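Local coordinates for protein fatty acid CoA ligase (Marinactinospora thermotolerans, PDB 6SQ8) that is an AMP-binding enzyme of the ANL superfamily and holds adenosine monophosphate, at residues Tyr408-Arg411 with Val412-Val415; Glu108-Ala111 with Ala112-Glu116. All coordinates share one frame; numbering follows the deposited sequence.

Read from the N terminus, contact 2 comes first: Glu-108 to Glu-116 form most of helix 108-117, the connection that carries the chain from strand 98-103 to strand 122-125 in the five-stranded parallel sheet. Contact 1 follows nearly 300 residues later, at the start of helix 409-418, on the helix between strands 405-407 and 422-432. Each contact closes nothing longer than a helical turn, and the two lie in series, neither nested nor crossing, with centres 42 Å apart. Contact 2 lies in a helix that packs on strands 52-56 and 98-103 and on helix 86-95, whereas contact 1 holds Arg-410, which reaches bound adenosine monophosphate from the first turn of its helix.

Contact 1: Tyr408-Arg411 with Val412-Val415; sequences YSRR and VEHV. With AMP (adenosine monophosphate), chain G.
Val-412 packs back on Tyr-408, the N-cap of helix 409-418, through CG2, which lies 3.7 Å from Tyr-408 O; its backbone N makes only weak bonds to Tyr-408 O and Ser-409 O. Glu-413 N makes the first full-strength i to i+4 bond of these residues, to Ser-409 O at 3.1 Å. The glutamate CG stands beside its own backbone N (chi1 -69°), which lays the extended chain back along the first turn, with OE1 3.8 Å from Arg-410 CG. OE2 is held elsewhere, by a salt bridge to Lys-489 and a hydrogen bond from Val-427 N. His-414 N bonds to Arg-410 O at 2.9 Å, and the same carbonyl oxygen sits over one face of the imidazole, 3.2 Å above its plane and offset toward the rim. Val-415 brings CG2 to 3.5 Å from Arg-411 O, while its flank meets helix 453-463. The Arg-410 side chain leaves this scaffold, bends at chi3 and reaches the nucleotide, which Asp-380 also binds: the ribose O2' lies in the guanidinium plane, at its edge, and accepts a hydrogen bond of 2.7 Å from Arg-410 NH2.

Contact 2: Glu108-Ala111 with Ala112-Glu116; sequences EARA and ADLLE
With CG opposite its backbone N (chi1 177°) and two further bends at chi2 and chi3, the Arg-110 side chain runs outward from the helix, its guanidinium level with its own turn, while Leu-114 turns CG to the side of its own N (chi1 -84°) and leans back to meet it. The two side chains cross obliquely, Arg-110 CG lying 4.2 Å from Leu-114 CD1. Leu-114 CG is 3.3 Å from Arg-110 O, which also accepts the hydrogen bond from Leu-114 N.

Asp-113 sends its carboxylate to the same arginine, but no salt bridge forms: Asp-113 OD2 is 4.5 Å from Arg-110 NE and well out of the guanidinium plane, which means that any attraction is probably through charge alone. A water joins them instead. It lies at the guanidinium edge, in its plane, where it accepts a weak hydrogen bond from Arg-110 NE, and it donates to Asp-113 OD2 at 3.0 Å. At the far end of the arginine, NH1 bonds to Gln-89 OE1 and Ala-84 O.

All this happens on the helix of a beta-alpha-beta crossover, between strands 98-103 and 122-125. Four successive i to i+4 bonds run through it, from Ala-112 N to Glu-108 O (2.9 Å) through to Leu-115 N to Ala-111 O (3.0 Å). The buried side of the helix is formed by Ala-111, on Phe-103 and Leu-56, and by Leu-114, which packs on Leu-56 and on helix 86-95. Glu-108, at the helix start, accepts hydrogen bonds from Ser-130 N and Arg-131 N through OE2. One turn along from Ala-111, Leu-115 lays CD1 3.4 Å from Ala-111 O.

Contact 1: Tyr408-Arg411 with Val412-Val415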
# COMPACT_ATOMS: atom_id res chain seq x y z
N TYR A 408 22.14 6.38 -7.40
CA TYR A 408 20.83 6.01 -6.87
C TYR A 408 19.98 7.27 -6.81
O TYR A 408 20.34 8.23 -6.14
CB TYR A 408 20.97 5.31 -5.53
CG TYR A 408 21.79 4.05 -5.62
CD1 TYR A 408 21.34 2.95 -6.33
CD2 TYR A 408 23.07 3.99 -5.07
CE1 TYR A 408 22.12 1.80 -6.46
CE2 TYR A 408 23.85 2.85 -5.18
CZ TYR A 408 23.37 1.75 -5.88
OH TYR A 408 24.15 0.64 -5.98
N SER A 409 18.89 7.28 -7.57
CA SER A 409 18.10 8.48 -7.73
C SER A 409 17.54 8.99 -6.39
O SER A 409 17.39 10.18 -6.23
CB SER A 409 17.00 8.29 -8.73
OG SER A 409 16.28 7.11 -8.44
N ARG A 410 17.25 8.09 -5.44
CA ARG A 410 16.65 8.53 -4.17
C ARG A 410 17.68 9.31 -3.34
O ARG A 410 17.32 10.25 -2.66
CB ARG A 410 16.02 7.37 -3.39
CG ARG A 410 14.70 6.91 -3.98
CD ARG A 410 13.83 6.08 -3.06
NE ARG A 410 13.10 5.05 -3.82
CZ ARG A 410 12.52 4.00 -3.28
NH1 ARG A 410 12.47 3.89 -1.96
NH2 ARG A 410 11.98 3.06 -4.03
N ARG A 411 18.96 8.93 -3.42
CA ARG A 411 20.01 9.65 -2.71
C ARG A 411 20.06 11.09 -3.23
O ARG A 411 20.24 12.02 -2.45
CB ARG A 411 21.39 8.98 -2.83
CG ARG A 411 21.53 7.66 -2.09
CD ARG A 411 22.77 7.38 -1.24
NE ARG A 411 24.05 7.93 -1.68
CZ ARG A 411 25.00 7.28 -2.36
NH1 ARG A 411 24.86 5.99 -2.66
NH2 ARG A 411 26.11 7.91 -2.71
N VAL A 412 19.88 11.30 -4.55
CA VAL A 412 19.94 12.62 -5.15
C VAL A 412 18.72 13.45 -4.73
O VAL A 412 18.84 14.66 -4.46
CB VAL A 412 20.08 12.54 -6.69
CG1 VAL A 412 20.16 13.93 -7.34
CG2 VAL A 412 21.30 11.73 -7.07
N GLU A 413 17.55 12.81 -4.67
CA GLU A 413 16.29 13.46 -4.26
C GLU A 413 16.37 13.91 -2.79
O GLU A 413 15.91 15.00 -2.47
CB GLU A 413 15.11 12.50 -4.45
CG GLU A 413 14.79 12.20 -5.91
CD GLU A 413 13.96 10.95 -6.17
OE1 GLU A 413 13.50 10.31 -5.19
OE2 GLU A 413 13.80 10.62 -7.37
N HIS A 414 16.93 13.06 -1.92
CA HIS A 414 17.07 13.36 -0.49
C HIS A 414 17.83 14.69 -0.31
O HIS A 414 17.40 15.56 0.45
CB HIS A 414 17.73 12.19 0.28
CG HIS A 414 16.90 10.96 0.39
ND1 HIS A 414 17.44 9.71 0.75
CD2 HIS A 414 15.57 10.75 0.18
CE1 HIS A 414 16.48 8.80 0.77
NE2 HIS A 414 15.31 9.42 0.42
N VAL A 415 18.94 14.83 -1.05
CA VAL A 415 19.79 16.03 -0.98
C VAL A 415 19.03 17.26 -1.50
O VAL A 415 19.04 18.30 -0.87
CB VAL A 415 21.11 15.83 -1.74
CG1 VAL A 415 21.88 17.12 -1.84
CG2 VAL A 415 22.00 14.78 -1.11
P AMP G . 4.22 -2.17 -5.51
O1P AMP G . 3.57 -3.09 -4.51
O2P AMP G . 5.12 -2.88 -6.53
O3P AMP G . 3.19 -1.24 -6.12
O5' AMP G . 5.17 -1.22 -4.58
C5' AMP G . 6.40 -1.61 -3.94
C4' AMP G . 7.46 -0.51 -3.99
O4' AMP G . 7.03 0.71 -3.42
C3' AMP G . 8.68 -0.87 -3.20
O3' AMP G . 9.54 -1.50 -4.11
C2' AMP G . 9.26 0.43 -2.64
O2' AMP G . 10.32 1.07 -3.38
C1' AMP G . 8.04 1.34 -2.62
N9 AMP G . 7.61 1.52 -1.20
C8 AMP G . 6.53 1.00 -0.59
N7 AMP G . 6.48 1.40 0.71
C5 AMP G . 7.55 2.19 0.93
C6 AMP G . 8.12 2.94 2.08
N6 AMP G . 7.52 2.94 3.27
N1 AMP G . 9.26 3.63 1.87
C2 AMP G . 9.88 3.64 0.65
N3 AMP G . 9.43 2.98 -0.44
C4 AMP G . 8.29 2.26 -0.35

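Contact 2: Glu108-Ala111 with Ala112-Glu116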
# COMPACT_ATOMS: atom_id res chain seq x y z
N GLU A 108 -22.37 1.71 -10.30
CA GLU A 108 -23.10 0.97 -11.35
C GLU A 108 -22.61 1.40 -12.74
O GLU A 108 -22.46 0.58 -13.63
CB GLU A 108 -24.60 1.19 -11.21
CG GLU A 108 -25.42 0.36 -12.18
CD GLU A 108 -26.92 0.47 -11.96
OE1 GLU A 108 -27.34 1.37 -11.20
OE2 GLU A 108 -27.65 -0.34 -12.56
N ALA A 109 -22.36 2.69 -12.92
CA ALA A 109 -21.84 3.22 -14.17
C ALA A 109 -20.60 2.42 -14.59
O ALA A 109 -20.53 1.93 -15.71
CB ALA A 109 -21.52 4.69 -14.03
N ARG A 110 -19.64 2.29 -13.67
CA ARG A 110 -18.39 1.59 -13.94
C ARG A 110 -18.65 0.09 -14.12
O ARG A 110 -18.00 -0.56 -14.94
CB ARG A 110 -17.37 1.87 -12.83
CG ARG A 110 -16.06 1.12 -12.99
CD ARG A 110 -15.35 1.33 -14.32
NE ARG A 110 -14.88 2.70 -14.49
CZ ARG A 110 -13.67 3.14 -14.13
NH1 ARG A 110 -12.79 2.31 -13.60
NH2 ARG A 110 -13.36 4.41 -14.29
N ALA A 111 -19.59 -0.46 -13.36
CA ALA A 111 -19.92 -1.88 -13.44
C ALA A 111 -20.41 -2.22 -14.85
O ALA A 111 -20.01 -3.23 -15.44
CB ALA A 111 -20.94 -2.28 -12.38
N ALA A 112 -21.30 -1.36 -15.37
CA ALA A 112 -21.87 -1.53 -16.70
C ALA A 112 -20.75 -1.45 -17.75
O ALA A 112 -20.59 -2.34 -18.57
CB ALA A 112 -22.94 -0.48 -16.93
N ASP A 113 -19.96 -0.38 -17.66
CA ASP A 113 -18.78 -0.16 -18.48
C ASP A 113 -17.94 -1.44 -18.55
O ASP A 113 -17.54 -1.88 -19.63
CB ASP A 113 -17.98 1.01 -17.90
CG ASP A 113 -17.17 1.82 -18.88
OD1 ASP A 113 -16.79 1.25 -19.94
OD2 ASP A 113 -16.88 3.00 -18.54
N LEU A 114 -17.68 -2.05 -17.38
CA LEU A 114 -16.85 -3.25 -17.24
C LEU A 114 -17.49 -4.42 -18.01
O LEU A 114 -16.79 -5.18 -18.69
CB LEU A 114 -16.69 -3.61 -15.76
CG LEU A 114 -15.57 -2.86 -15.03
CD1 LEU A 114 -15.67 -3.02 -13.52
CD2 LEU A 114 -14.20 -3.29 -15.51
N LEU A 115 -18.81 -4.55 -17.88
CA LEU A 115 -19.54 -5.73 -18.36
C LEU A 115 -19.72 -5.70 -19.88
O LEU A 115 -19.96 -6.73 -20.50
CB LEU A 115 -20.89 -5.82 -17.62
CG LEU A 115 -20.79 -6.33 -16.18
CD1 LEU A 115 -22.04 -6.01 -15.38
CD2 LEU A 115 -20.50 -7.83 -16.15
N GLU A 116 -19.59 -4.51 -20.49
CA GLU A 116 -19.51 -4.37 -21.95
C GLU A 116 -18.20 -5.02 -22.43
O GLU A 116 -18.18 -5.61 -23.51
CB GLU A 116 -19.62 -2.91 -22.39
O HOH W 1 -17.06 4.81 -16.16